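Local coordinates for magnetosome protein MamA (Magnetospirillum gryphiswaldense, PDB 3AS8) that associates with magnetosomes and, through self-recognition of its tetratricopeptide-repeat scaffold, assembles into complexes, probably offering surfaces for binding other proteins, at residues A[33-38]-A[62-67]; A[77-82]-A[96-101]; A[124-129]-A[155-160]. All blocks are in the same frame, centred on the assembly; numbering follows the deposited sequence. Where two conformers were deposited one is given.

Contact 1 of 3, residues A[33-38]-A[62-67]; sequences QVYDAD and TELLER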
ATOM      1  N   GLN A  33     -20.513  -5.714  14.919  1.00 23.60           N
ATOM      2  CA  GLN A  33     -21.885  -6.039  15.250  1.00 26.59           C
ATOM      3  C   GLN A  33     -22.738  -6.188  14.012  1.00 29.75           C
ATOM      4  O   GLN A  33     -23.942  -6.486  14.130  1.00 32.93           O
ATOM      5  CB  GLN A  33     -22.470  -4.945  16.160  1.00 25.66           C
ATOM      6  CG  GLN A  33     -21.776  -4.902  17.501  1.00 27.09           C
ATOM      7  CD  GLN A  33     -22.355  -3.857  18.420  1.00 29.25           C
ATOM      8  OE1 GLN A  33     -23.469  -4.042  18.903  1.00 26.63           O
ATOM      9  NE2 GLN A  33     -21.610  -2.763  18.679  1.00 24.93           N
ATOM     10  N   VAL A  34     -22.162  -5.908  12.837  1.00 29.66           N
ATOM     11  CA  VAL A  34     -22.854  -6.194  11.576  1.00 30.90           C
ATOM     12  C   VAL A  34     -22.114  -7.142  10.621  1.00 31.24           C
ATOM     13  O   VAL A  34     -22.756  -7.765   9.752  1.00 31.60           O
ATOM     14  CB  VAL A  34     -23.310  -4.912  10.812  1.00 31.15           C
ATOM     15  CG1 VAL A  34     -22.200  -3.938  10.531  1.00 26.81           C
ATOM     16  CG2 VAL A  34     -24.009  -5.329   9.511  1.00 36.31           C
ATOM     17  N   TYR A  35     -20.793  -7.277  10.769  1.00 29.15           N
ATOM     18  CA  TYR A  35     -20.030  -8.123   9.858  1.00 29.29           C
ATOM     19  C   TYR A  35     -20.507  -9.560  10.009  1.00 32.35           C
ATOM     20  O   TYR A  35     -20.628 -10.054  11.113  1.00 32.02           O
ATOM     21  CB  TYR A  35     -18.499  -8.045  10.099  1.00 28.79           C
ATOM     22  CG  TYR A  35     -17.761  -9.062   9.284  1.00 27.13           C
ATOM     23  CD1 TYR A  35     -17.689  -8.932   7.890  1.00 29.72           C
ATOM     24  CD2 TYR A  35     -17.164 -10.168   9.870  1.00 30.46           C
ATOM     25  CE1 TYR A  35     -17.047  -9.924   7.066  1.00 31.31           C
ATOM     26  CE2 TYR A  35     -16.480 -11.149   9.065  1.00 30.24           C
ATOM     27  CZ  TYR A  35     -16.452 -11.017   7.673  1.00 30.68           C
ATOM     28  OH  TYR A  35     -15.810 -11.968   6.911  1.00 36.52           O
ATOM     29  N   ASP A  36     -20.680 -10.244   8.881  1.00 33.88           N
ATOM     30  CA  ASP A  36     -21.188 -11.615   8.871  1.00 38.59           C
ATOM     31  C   ASP A  36     -20.560 -12.263   7.640  1.00 40.51           C
ATOM     32  O   ASP A  36     -20.846 -11.829   6.530  1.00 40.86           O
ATOM     33  CB  ASP A  36     -22.731 -11.598   8.775  1.00 39.92           C
ATOM     34  CG  ASP A  36     -23.335 -12.988   8.765  1.00 46.02           C
ATOM     35  OD1 ASP A  36     -24.553 -13.099   8.993  1.00 48.52           O
ATOM     36  OD2 ASP A  36     -22.568 -13.959   8.571  1.00 46.66           O
ATOM     37  N   ALA A  37     -19.652 -13.221   7.843  1.00 43.58           N
ATOM     38  CA  ALA A  37     -19.058 -14.010   6.729  1.00 47.94           C
ATOM     39  C   ALA A  37     -20.042 -14.680   5.744  1.00 52.40           C
ATOM     40  O   ALA A  37     -19.655 -14.915   4.586  1.00 54.79           O
ATOM     41  CB  ALA A  37     -18.073 -15.084   7.267  1.00 49.33           C
ATOM     42  N   ASP A  38     -21.275 -14.989   6.160  1.00 55.69           N
ATOM     43  CA  ASP A  38     -22.240 -15.699   5.257  1.00 60.98           C
ATOM     44  C   ASP A  38     -23.050 -14.723   4.410  1.00 60.34           C
ATOM     45  O   ASP A  38     -23.273 -14.990   3.223  1.00 62.83           O
ATOM     46  CB  ASP A  38     -23.229 -16.596   5.998  1.00 64.88           C
ATOM     47  CG  ASP A  38     -22.656 -17.170   7.253  1.00 67.13           C
ATOM     48  OD1 ASP A  38     -23.006 -16.620   8.333  1.00 65.73           O
ATOM     49  OD2 ASP A  38     -21.850 -18.136   7.142  1.00 70.64           O
ATOM     50  N   THR A  62      -6.170  -8.393   7.535  1.00 18.88           N
ATOM     51  CA  THR A  62      -5.782  -8.825   6.223  1.00 19.88           C
ATOM     52  C   THR A  62      -6.667  -9.975   5.775  1.00 19.35           C
ATOM     53  O   THR A  62      -6.987 -10.032   4.613  1.00 19.15           O
ATOM     54  CB  THR A  62      -4.280  -9.197   6.127  1.00 21.28           C
ATOM     55  OG1 THR A  62      -4.009 -10.188   7.114  1.00 27.57           O
ATOM     56  CG2 THR A  62      -3.450  -7.919   6.421  1.00 22.17           C
ATOM     57  N   GLU A  63      -7.047 -10.879   6.680  1.00 20.25           N
ATOM     58  CA  GLU A  63      -7.982 -11.946   6.289  1.00 23.40           C
ATOM     59  C   GLU A  63      -9.331 -11.383   5.785  1.00 22.40           C
ATOM     60  O   GLU A  63      -9.884 -11.914   4.802  1.00 21.01           O
ATOM     61  CB  GLU A  63      -8.148 -12.941   7.478  1.00 26.09           C
ATOM     62  CG  GLU A  63      -9.425 -13.802   7.519  1.00 33.86           C
ATOM     63  CD  GLU A  63     -10.606 -13.085   8.235  0.50 34.93           C
ATOM     64  OE1 GLU A  63     -10.431 -12.435   9.349  0.50 32.14           O
ATOM     65  OE2 GLU A  63     -11.695 -13.139   7.622  0.50 34.27           O
ATOM     66  N   LEU A  64      -9.876 -10.316   6.430  1.00 21.14           N
ATOM     67  CA  LEU A  64     -11.132  -9.689   5.931  1.00 21.55           C
ATOM     68  C   LEU A  64     -10.927  -9.041   4.556  1.00 21.23           C
ATOM     69  O   LEU A  64     -11.826  -9.049   3.698  1.00 22.40           O
ATOM     70  CB  LEU A  64     -11.694  -8.608   6.896  1.00 21.22           C
ATOM     71  CG  LEU A  64     -12.753  -8.995   7.895  1.00 25.34           C
ATOM     72  CD1 LEU A  64     -12.246 -10.208   8.650  1.00 30.99           C
ATOM     73  CD2 LEU A  64     -13.129  -7.812   8.853  1.00 20.15           C
ATOM     74  N   LEU A  65      -9.727  -8.522   4.322  1.00 18.24           N
ATOM     75  CA  LEU A  65      -9.440  -7.844   3.082  1.00 18.57           C
ATOM     76  C   LEU A  65      -9.290  -8.893   2.007  1.00 18.50           C
ATOM     77  O   LEU A  65      -9.725  -8.677   0.909  1.00 19.32           O
ATOM     78  CB  LEU A  65      -8.195  -6.951   3.186  1.00 16.66           C
ATOM     79  CG  LEU A  65      -8.351  -5.664   4.015  1.00 20.13           C
ATOM     80  CD1 LEU A  65      -6.979  -5.022   4.268  1.00 24.16           C
ATOM     81  CD2 LEU A  65      -9.362  -4.630   3.383  1.00 18.12           C
ATOM     82  N   GLU A  66      -8.722 -10.039   2.354  1.00 19.58           N
ATOM     83  CA  GLU A  66      -8.580 -11.143   1.405  1.00 21.12           C
ATOM     84  C   GLU A  66      -9.965 -11.705   0.983  1.00 23.45           C
ATOM     85  O   GLU A  66     -10.184 -12.010  -0.178  1.00 22.77           O
ATOM     86  CB  GLU A  66      -7.735 -12.264   2.055  1.00 23.08           C
ATOM     87  CG  GLU A  66      -6.225 -11.974   2.225  1.00 23.70           C
ATOM     88  CD  GLU A  66      -5.403 -12.971   3.136  1.00 32.77           C
ATOM     89  OE1 GLU A  66      -4.121 -12.821   3.203  1.00 31.26           O
ATOM     90  OE2 GLU A  66      -5.985 -13.877   3.828  1.00 31.09           O
ATOM     91  N   ARG A  67     -10.842 -11.920   1.973  1.00 23.51           N
ATOM     92  CA  ARG A  67     -12.219 -12.323   1.717  1.00 26.28           C
ATOM     93  C   ARG A  67     -12.906 -11.238   0.783  1.00 26.04           C
ATOM     94  O   ARG A  67     -13.651 -11.554  -0.127  1.00 25.77           O
ATOM     95  CB  ARG A  67     -12.941 -12.530   3.071  1.00 26.76           C
ATOM     96  CG  ARG A  67     -13.991 -13.594   3.074  1.00 35.64           C
ATOM     97  CD  ARG A  67     -14.513 -13.911   4.469  0.50 35.97           C
ATOM     98  NE  ARG A  67     -13.403 -14.138   5.383  0.50 35.54           N
ATOM     99  CZ  ARG A  67     -12.859 -15.330   5.619  0.50 37.74           C
ATOM    100  NH1 ARG A  67     -13.338 -16.430   5.017  0.50 37.13           N
ATOM    101  NH2 ARG A  67     -11.829 -15.415   6.448  0.50 35.98           N
TER
HETATM  102  O   HOH W   1     -14.313 -13.722   8.122  1.00 40.39           O

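Contact 2 of 3, residues A[77-82]-A[96-101]; sequences KVATVL and VPLLVK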
ATOM      1  N   LYS A  77      -9.858   0.003  -4.201  0.50 25.00           N
ATOM      2  CA  LYS A  77      -9.684   0.527  -2.851  0.50 24.46           C
ATOM      3  C   LYS A  77      -9.268  -0.620  -1.872  0.50 23.16           C
ATOM      4  O   LYS A  77      -8.449  -0.427  -0.975  0.50 21.92           O
ATOM      5  CB  LYS A  77     -11.015   1.170  -2.476  0.50 26.51           C
ATOM      6  CG  LYS A  77     -11.075   2.059  -1.292  0.50 28.83           C
ATOM      7  CD  LYS A  77     -12.516   2.589  -1.178  0.50 28.74           C
ATOM      8  CE  LYS A  77     -12.556   3.801  -0.283  0.50 28.95           C
ATOM      9  NZ  LYS A  77     -12.146   3.371   1.058  0.50 26.80           N
ATOM     10  N   VAL A  78      -9.823  -1.805  -2.085  1.00 21.21           N
ATOM     11  CA  VAL A  78      -9.424  -3.020  -1.378  1.00 20.41           C
ATOM     12  C   VAL A  78      -8.005  -3.470  -1.788  1.00 20.25           C
ATOM     13  O   VAL A  78      -7.156  -3.797  -0.973  1.00 18.34           O
ATOM     14  CB  VAL A  78     -10.342  -4.210  -1.654  1.00 20.00           C
ATOM     15  CG1 VAL A  78      -9.868  -5.462  -0.788  1.00 18.37           C
ATOM     16  CG2 VAL A  78     -11.838  -3.906  -1.354  1.00 23.87           C
ATOM     17  N   ALA A  79      -7.775  -3.489  -3.080  1.00 20.27           N
ATOM     18  CA  ALA A  79      -6.508  -3.921  -3.593  1.00 19.80           C
ATOM     19  C   ALA A  79      -5.345  -3.058  -3.084  1.00 17.65           C
ATOM     20  O   ALA A  79      -4.255  -3.596  -2.777  1.00 17.28           O
ATOM     21  CB  ALA A  79      -6.592  -3.960  -5.188  1.00 20.02           C
ATOM     22  N   THR A  80      -5.588  -1.743  -2.970  1.00 18.03           N
ATOM     23  CA  THR A  80      -4.600  -0.761  -2.497  1.00 17.98           C
ATOM     24  C   THR A  80      -4.241  -1.029  -1.051  1.00 18.48           C
ATOM     25  O   THR A  80      -3.038  -1.227  -0.707  1.00 16.22           O
ATOM     26  CB  THR A  80      -5.091   0.683  -2.684  1.00 18.77           C
ATOM     27  OG1 THR A  80      -5.466   0.869  -4.039  1.00 19.68           O
ATOM     28  CG2 THR A  80      -4.005   1.729  -2.323  1.00 20.73           C
ATOM     29  N   VAL A  81      -5.256  -1.135  -0.183  1.00 17.93           N
ATOM     30  CA  VAL A  81      -5.021  -1.425   1.247  0.50 18.75           C
ATOM     31  C   VAL A  81      -4.283  -2.731   1.416  1.00 17.92           C
ATOM     32  O   VAL A  81      -3.262  -2.850   2.095  1.00 17.65           O
ATOM     33  CB  VAL A  81      -6.344  -1.630   2.048  0.50 20.76           C
ATOM     34  CG1 VAL A  81      -5.988  -1.800   3.556  0.50 20.69           C
ATOM     35  CG2 VAL A  81      -7.314  -0.475   1.813  0.50 21.14           C
ATOM     36  N   LEU A  82      -4.843  -3.765   0.799  1.00 17.70           N
ATOM     37  CA  LEU A  82      -4.313  -5.066   1.019  1.00 17.20           C
ATOM     38  C   LEU A  82      -2.888  -5.175   0.448  1.00 17.52           C
ATOM     39  O   LEU A  82      -2.007  -5.673   1.122  1.00 17.93           O
ATOM     40  CB  LEU A  82      -5.185  -6.122   0.422  1.00 17.41           C
ATOM     41  CG  LEU A  82      -4.823  -7.582   0.547  1.00 15.28           C
ATOM     42  CD1 LEU A  82      -4.574  -7.929   2.076  1.00 17.90           C
ATOM     43  CD2 LEU A  82      -5.946  -8.508  -0.185  1.00 16.49           C
ATOM     44  N   VAL A  96       2.548  -8.169  -5.100  1.00 21.22           N
ATOM     45  CA  VAL A  96       2.867  -7.762  -6.461  1.00 21.07           C
ATOM     46  C   VAL A  96       1.661  -7.662  -7.398  1.00 21.84           C
ATOM     47  O   VAL A  96       1.438  -6.600  -8.006  1.00 19.83           O
ATOM     48  CB  VAL A  96       4.044  -8.663  -7.022  1.00 22.52           C
ATOM     49  CG1 VAL A  96       4.040  -8.677  -8.494  1.00 23.86           C
ATOM     50  CG2 VAL A  96       5.349  -8.163  -6.401  1.00 22.75           C
ATOM     51  N   PRO A  97       0.869  -8.756  -7.523  1.00 23.53           N
ATOM     52  CA  PRO A  97      -0.285  -8.673  -8.422  1.00 24.47           C
ATOM     53  C   PRO A  97      -1.295  -7.575  -8.068  1.00 23.18           C
ATOM     54  O   PRO A  97      -1.865  -6.969  -8.973  1.00 24.88           O
ATOM     55  CB  PRO A  97      -0.960 -10.068  -8.319  1.00 25.29           C
ATOM     56  CG  PRO A  97      -0.009 -10.933  -7.559  1.00 26.02           C
ATOM     57  CD  PRO A  97       1.039 -10.087  -6.905  1.00 23.16           C
ATOM     58  N   LEU A  98      -1.491  -7.306  -6.788  1.00 21.37           N
ATOM     59  CA  LEU A  98      -2.435  -6.295  -6.377  1.00 21.46           C
ATOM     60  C   LEU A  98      -1.910  -4.901  -6.762  1.00 20.67           C
ATOM     61  O   LEU A  98      -2.638  -4.081  -7.321  1.00 21.18           O
ATOM     62  CB  LEU A  98      -2.685  -6.381  -4.837  1.00 20.64           C
ATOM     63  CG  LEU A  98      -3.405  -7.676  -4.308  1.00 20.41           C
ATOM     64  CD1 LEU A  98      -3.283  -7.840  -2.764  1.00 19.19           C
ATOM     65  CD2 LEU A  98      -4.846  -7.739  -4.733  1.00 19.36           C
ATOM     66  N   LEU A  99      -0.642  -4.642  -6.430  1.00 19.63           N
ATOM     67  CA  LEU A  99      -0.034  -3.353  -6.774  1.00 18.57           C
ATOM     68  C   LEU A  99       0.113  -3.124  -8.300  1.00 18.80           C
ATOM     69  O   LEU A  99      -0.022  -1.996  -8.722  1.00 19.68           O
ATOM     70  CB  LEU A  99       1.307  -3.136  -6.041  1.00 16.78           C
ATOM     71  CG  LEU A  99       1.248  -3.178  -4.537  1.00 17.04           C
ATOM     72  CD1 LEU A  99       2.682  -3.086  -3.921  1.00 23.14           C
ATOM     73  CD2 LEU A  99       0.313  -2.138  -3.891  1.00 18.27           C
ATOM     74  N   VAL A 100       0.420  -4.155  -9.107  1.00 19.54           N
ATOM     75  CA  VAL A 100       0.354  -4.020 -10.549  1.00 20.19           C
ATOM     76  C   VAL A 100      -1.007  -3.531 -10.979  1.00 21.70           C
ATOM     77  O   VAL A 100      -1.130  -2.653 -11.825  1.00 22.17           O
ATOM     78  CB  VAL A 100       0.771  -5.339 -11.268  1.00 21.03           C
ATOM     79  CG1 VAL A 100       0.516  -5.345 -12.869  1.00 22.84           C
ATOM     80  CG2 VAL A 100       2.246  -5.659 -10.924  1.00 20.04           C
ATOM     81  N   LYS A 101      -2.071  -4.118 -10.425  1.00 21.47           N
ATOM     82  CA  LYS A 101      -3.405  -3.786 -10.873  1.00 22.06           C
ATOM     83  C   LYS A 101      -3.777  -2.406 -10.416  1.00 20.18           C
ATOM     84  O   LYS A 101      -4.364  -1.618 -11.162  1.00 21.90           O
ATOM     85  CB  LYS A 101      -4.383  -4.838 -10.321  1.00 22.26           C
ATOM     86  CG  LYS A 101      -5.869  -4.555 -10.633  1.00 27.93           C
ATOM     87  CD  LYS A 101      -6.770  -5.554  -9.821  1.00 30.93           C
ATOM     88  CE  LYS A 101      -8.173  -5.661 -10.398  1.00 34.84           C
ATOM     89  NZ  LYS A 101      -8.243  -6.420 -11.640  1.00 39.72           N
TER

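Contact 3 of 3, residues A[124-129]-A[155-160]; sequences GRFDEA and EQMGSH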
ATOM      1  N   GLY A 124      14.040 -10.349  -5.600  1.00 23.70           N
ATOM      2  CA  GLY A 124      15.173 -10.591  -6.481  1.00 26.02           C
ATOM      3  C   GLY A 124      14.933 -10.287  -7.974  1.00 26.57           C
ATOM      4  O   GLY A 124      15.777 -10.619  -8.787  1.00 26.13           O
ATOM      5  N   ARG A 125      13.832  -9.589  -8.301  1.00 25.27           N
ATOM      6  CA  ARG A 125      13.463  -9.185  -9.653  1.00 25.08           C
ATOM      7  C   ARG A 125      14.004  -7.749  -9.880  1.00 24.47           C
ATOM      8  O   ARG A 125      13.246  -6.778  -9.945  1.00 22.85           O
ATOM      9  CB  ARG A 125      11.924  -9.244  -9.769  1.00 27.69           C
ATOM     10  CG  ARG A 125      11.424 -10.675  -9.641  1.00 31.10           C
ATOM     11  CD  ARG A 125       9.942 -10.940  -9.925  1.00 37.46           C
ATOM     12  NE  ARG A 125       9.772 -12.238 -10.598  0.50 41.74           N
ATOM     13  CZ  ARG A 125       9.735 -13.438 -10.006  0.50 45.52           C
ATOM     14  NH1 ARG A 125       9.871 -13.574  -8.688  0.50 46.50           N
ATOM     15  NH2 ARG A 125       9.556 -14.521 -10.749  0.50 46.88           N
ATOM     16  N   PHE A 126      15.316  -7.631  -9.987  1.00 22.07           N
ATOM     17  CA  PHE A 126      15.952  -6.311  -9.920  1.00 22.25           C
ATOM     18  C   PHE A 126      15.653  -5.429 -11.133  1.00 21.87           C
ATOM     19  O   PHE A 126      15.450  -4.262 -10.961  1.00 19.44           O
ATOM     20  CB  PHE A 126      17.439  -6.446  -9.666  1.00 22.55           C
ATOM     21  CG  PHE A 126      17.761  -7.240  -8.382  1.00 24.53           C
ATOM     22  CD1 PHE A 126      17.342  -6.776  -7.151  1.00 25.48           C
ATOM     23  CD2 PHE A 126      18.521  -8.386  -8.425  1.00 28.49           C
ATOM     24  CE1 PHE A 126      17.628  -7.460  -5.993  1.00 26.46           C
ATOM     25  CE2 PHE A 126      18.842  -9.093  -7.237  1.00 29.53           C
ATOM     26  CZ  PHE A 126      18.386  -8.608  -6.041  1.00 28.95           C
ATOM     27  N   ASP A 127      15.593  -6.012 -12.334  1.00 23.84           N
ATOM     28  CA  ASP A 127      15.340  -5.226 -13.561  1.00 25.24           C
ATOM     29  C   ASP A 127      13.917  -4.734 -13.524  1.00 22.60           C
ATOM     30  O   ASP A 127      13.670  -3.590 -13.817  1.00 19.76           O
ATOM     31  CB  ASP A 127      15.576  -6.037 -14.822  1.00 27.24           C
ATOM     32  CG  ASP A 127      17.080  -6.154 -15.166  1.00 32.68           C
ATOM     33  OD1 ASP A 127      17.751  -5.143 -15.108  1.00 35.73           O
ATOM     34  OD2 ASP A 127      17.568  -7.256 -15.434  1.00 43.26           O
ATOM     35  N   GLU A 128      13.007  -5.579 -13.104  1.00 21.33           N
ATOM     36  CA  GLU A 128      11.606  -5.176 -12.973  1.00 23.17           C
ATOM     37  C   GLU A 128      11.399  -4.119 -11.881  1.00 22.16           C
ATOM     38  O   GLU A 128      10.545  -3.187 -12.060  1.00 21.64           O
ATOM     39  CB  GLU A 128      10.703  -6.362 -12.741  1.00 25.69           C
ATOM     40  CG  GLU A 128      10.388  -7.136 -14.025  1.00 32.01           C
ATOM     41  CD  GLU A 128      11.525  -8.052 -14.477  0.50 40.35           C
ATOM     42  OE1 GLU A 128      12.409  -8.349 -13.638  0.50 42.55           O
ATOM     43  OE2 GLU A 128      11.542  -8.509 -15.662  0.50 47.73           O
ATOM     44  N   ALA A 129      12.173  -4.214 -10.772  1.00 19.88           N
ATOM     45  CA  ALA A 129      12.043  -3.231  -9.702  1.00 17.82           C
ATOM     46  C   ALA A 129      12.469  -1.876 -10.268  1.00 16.78           C
ATOM     47  O   ALA A 129      11.830  -0.863 -10.046  1.00 17.51           O
ATOM     48  CB  ALA A 129      12.944  -3.618  -8.502  1.00 18.76           C
ATOM     49  N   GLU A 155      23.276  -2.369  -7.829  1.00 18.62           N
ATOM     50  CA  GLU A 155      24.428  -2.912  -7.145  1.00 20.70           C
ATOM     51  C   GLU A 155      24.268  -4.388  -6.887  1.00 20.60           C
ATOM     52  O   GLU A 155      25.229  -5.114  -6.994  1.00 22.44           O
ATOM     53  CB  GLU A 155      24.676  -2.126  -5.861  1.00 22.58           C
ATOM     54  CG  GLU A 155      25.779  -2.576  -4.930  1.00 25.21           C
ATOM     55  CD  GLU A 155      25.938  -1.545  -3.776  1.00 32.91           C
ATOM     56  OE1 GLU A 155      25.488  -1.851  -2.627  1.00 33.96           O
ATOM     57  OE2 GLU A 155      26.446  -0.412  -4.023  1.00 30.52           O
ATOM     58  N   GLN A 156      23.047  -4.829  -6.581  1.00 22.05           N
ATOM     59  CA  GLN A 156      22.731  -6.201  -6.324  1.00 22.75           C
ATOM     60  C   GLN A 156      22.875  -7.067  -7.559  1.00 23.67           C
ATOM     61  O   GLN A 156      23.069  -8.279  -7.418  1.00 23.87           O
ATOM     62  CB  GLN A 156      21.301  -6.360  -5.753  1.00 24.70           C
ATOM     63  CG  GLN A 156      21.190  -5.896  -4.273  1.00 25.29           C
ATOM     64  CD  GLN A 156      19.761  -5.853  -3.797  1.00 29.12           C
ATOM     65  OE1 GLN A 156      19.295  -6.807  -3.170  1.00 27.18           O
ATOM     66  NE2 GLN A 156      19.057  -4.743  -4.075  1.00 22.83           N
ATOM     67  N   MET A 157      22.772  -6.489  -8.750  1.00 24.10           N
ATOM     68  CA  MET A 157      23.101  -7.219  -9.954  1.00 26.96           C
ATOM     69  C   MET A 157      24.638  -7.169 -10.292  1.00 27.13           C
ATOM     70  O   MET A 157      25.073  -7.743 -11.285  1.00 27.61           O
ATOM     71  CB  MET A 157      22.349  -6.626 -11.128  1.00 27.29           C
ATOM     72  CG  MET A 157      20.864  -6.833 -10.959  1.00 28.38           C
ATOM     73  SD  MET A 157      19.991  -6.466 -12.472  1.00 33.07           S
ATOM     74  CE  MET A 157      19.907  -4.707 -12.381  1.00 21.46           C
ATOM     75  N   GLY A 158      25.433  -6.489  -9.479  1.00 25.55           N
ATOM     76  CA  GLY A 158      26.854  -6.205  -9.813  1.00 25.13           C
ATOM     77  C   GLY A 158      27.070  -5.082 -10.832  1.00 22.80           C
ATOM     78  O   GLY A 158      28.178  -4.902 -11.321  1.00 22.14           O
ATOM     79  N   SER A 159      26.048  -4.294 -11.147  1.00 20.73           N
ATOM     80  CA  SER A 159      26.179  -3.170 -12.075  1.00 19.64           C
ATOM     81  C   SER A 159      26.618  -1.893 -11.363  1.00 20.21           C
ATOM     82  O   SER A 159      25.843  -0.899 -11.299  1.00 18.06           O
ATOM     83  CB  SER A 159      24.855  -2.921 -12.807  1.00 20.86           C
ATOM     84  OG  SER A 159      24.401  -4.121 -13.415  1.00 19.01           O
ATOM     85  N   HIS A 160      27.842  -1.922 -10.823  1.00 18.45           N
ATOM     86  CA  HIS A 160      28.341  -0.769 -10.036  1.00 19.04           C
ATOM     87  C   HIS A 160      28.421   0.488 -10.835  1.00 18.56           C
ATOM     88  O   HIS A 160      28.162   1.596 -10.342  1.00 17.04           O
ATOM     89  CB  HIS A 160      29.676  -1.117  -9.381  1.00 18.92           C
ATOM     90  CG  HIS A 160      29.581  -2.325  -8.528  1.00 22.41           C
ATOM     91  ND1 HIS A 160      28.878  -2.317  -7.338  1.00 19.17           N
ATOM     92  CD2 HIS A 160      30.018  -3.596  -8.708  1.00 19.76           C
ATOM     93  CE1 HIS A 160      28.929  -3.515  -6.801  1.00 23.11           C
ATOM     94  NE2 HIS A 160      29.596  -4.314  -7.612  1.00 19.82           N
TER

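Contact 1 of 3, residues A[33-38]-A[62-67]
Around Y35 the backbone forms an irregular connection between helix 24-31 and helix 42-54, while L64 and R67, which the tyrosine meets, ride on one turn of helix 58-71. The two backbones stay well apart, and the tyrosine side chain spans most of the distance. With CG anti to the backbone N (chi1 172°), the ring reaches from the loop to the helix. Its CZ lies 4.2 Å from L64 CG, an apolar touch made obliquely to the ring, while the backbone N of A37 sits over one face, offset toward the rim. The hydroxyl goes further: Y35 OH is 3.4 Å from R67 CD, the aliphatic part of an arginine whose chain crosses the tyrosine at about a right angle.

This is a useful example of how the helical array of a tetratricopeptide-repeat protein can be tied to an intervening loop. Helix 42-54 joins in through L48, which touches both Y35 and L64, and F40 packs against Y35 and R67. No hydrogen bond passes directly between loop and helix; one water does the bridging. It lies at the ring edge, in plane, 2.6 Å from Y35 OH, and donates to E63 OE2 at 2.7 Å. That same carboxylate oxygen is gripped side-on by the R67 guanidinium, through NE at 3.0 Å and through NH2 in a shorter salt bridge of 2.6 Å, both donors holding E63 OE2 close to the guanidinium plane. Three donors thus converge on a single oxygen, which would tend to keep the negative charge localised there. On the loop itself, D36 OD2 accepts from D38 N at 2.9 Å, an Asx turn that bends the chain just past the tyrosine.

Contact 2 of 3, residues A[77-82]-A[96-101]
Helix 76-88 and helix 92-105, consecutive in the chain and packed antiparallel, form a helical hairpin of the kind from which tetratricopeptide-repeat proteins are built, and A79, L82 and L98 meet at its interface. The helices come close where A79 faces L98, their CA atoms 5.5 Å apart. Such an approach is consistent with the small methyl of alanine, which points toward the partner helix: L98 CB can settle 3.8 Å from the carbonyl O of A79, so a side chain packs directly on the backbone of the partner helix.

L98 carries the contact with both of its branches. Its CG is anti to the carbonyl carbon (chi1 -66°), and from there the two methyls part to different partners. CD1 presses on L82, 3.7 Å from L82 CG and 3.8 Å from L82 CD2, and CD2 reaches the A79 methyl, 4.2 Å from A79 CB. L82 extends with its own CG anti to the backbone N (chi1 -179°), and the two leucines meet at a slant, the L98 methyl lying against the branch point of L82 and not merely against its end.

Y86, farther along helix 76-88, also touches L98. Neighbouring helices complete the packing: L82 touches L65 of helix 58-71, and L99 leans on L116 of helix 110-122. Charge is kept to the margin, where K101 NZ forms a salt bridge with D74.

No hydrogen bond or salt bridge crosses between 77-82 and 96-101. The pairing of these two turns therefore rests on shape and on the burial of hydrocarbon, which suggests that the spacing at this level is probably governed largely by side-chain size, the alanine permitting the near approach and the leucines filling in beside it.

Contact 3 of 3, residues A[124-129]-A[155-160]
F126 packs tightly against Q156 and M157 where the start of helix 126-139 meets the end of helix 144-156. With its CG anti to the carbonyl carbon (chi1 -57°), the phenylalanine sends its ring to Q156, whose CB stands 3.9 Å from the ring centroid and 18° off the normal, a CH-pi contact over one face. The G124 carbonyl O lies over the rim of the opposite face, leaving the ring between a glutamine of one segment and a backbone oxygen of its own. Farther along the glutamine, its amide plane is tilted 56° to the ring, and Q156 OE1 comes to 3.3 Å from F126 CE1. The amide nitrogen is anchored by a hydrogen bond to Y152 O and weakly to D121 OD2. M157 runs past the phenylalanine in the opposing sense, its CG 3.7 Å from F126 CB.

The looser, solvent side belongs to D127, an exposed residue whose carboxylate meets only the thioether end of the methionine across the contact. M157 bends at chi3, bringing its methyl CE to 3.5 Å from D127 OD1.

Schellman motifs at G124 and G158 close the helices that end just before them, 110-122 and 144-156; both glycines have positive phi. R125 then occupies the N-cap position of helix 126-139, and F126 follows it as the first residue of the helix. A leucine in place of F126 has no flat face to offer Q156 CB, and the glutamine would probably lose its CH-pi partner, with a gap likely to open between it and the G124 carbonyl.

With no hydrogen bond joining the segments, the contact relies on an aromatic face, hydrocarbon and sulfur; the polar amide is held from outside it, which suggests that its pose probably depends on Y152 as well as on the ring.

Contacts 1, 2 and 3 follow one another in series along the chain, sampling the elongated helical array from its N-terminal to its C-terminal part. Contacts 1 and 2 have centres 18 Å apart and touch through packing of helix 58-71 on helix 76-88, L65 CD1 lying 3.4 Å from V81 CG1. Contact 3 is separate: its nearest atoms are about 6 Å from contact 2, with 24 Å between the two centres. Contacts 1 and 3 lie on opposite sides of the chain's centre, 39 Å apart between centres. The buried 77-82/96-101 pairing thus lies close to the middle, flanked by more exposed ones, consistent with a scaffold propagated helix by helix.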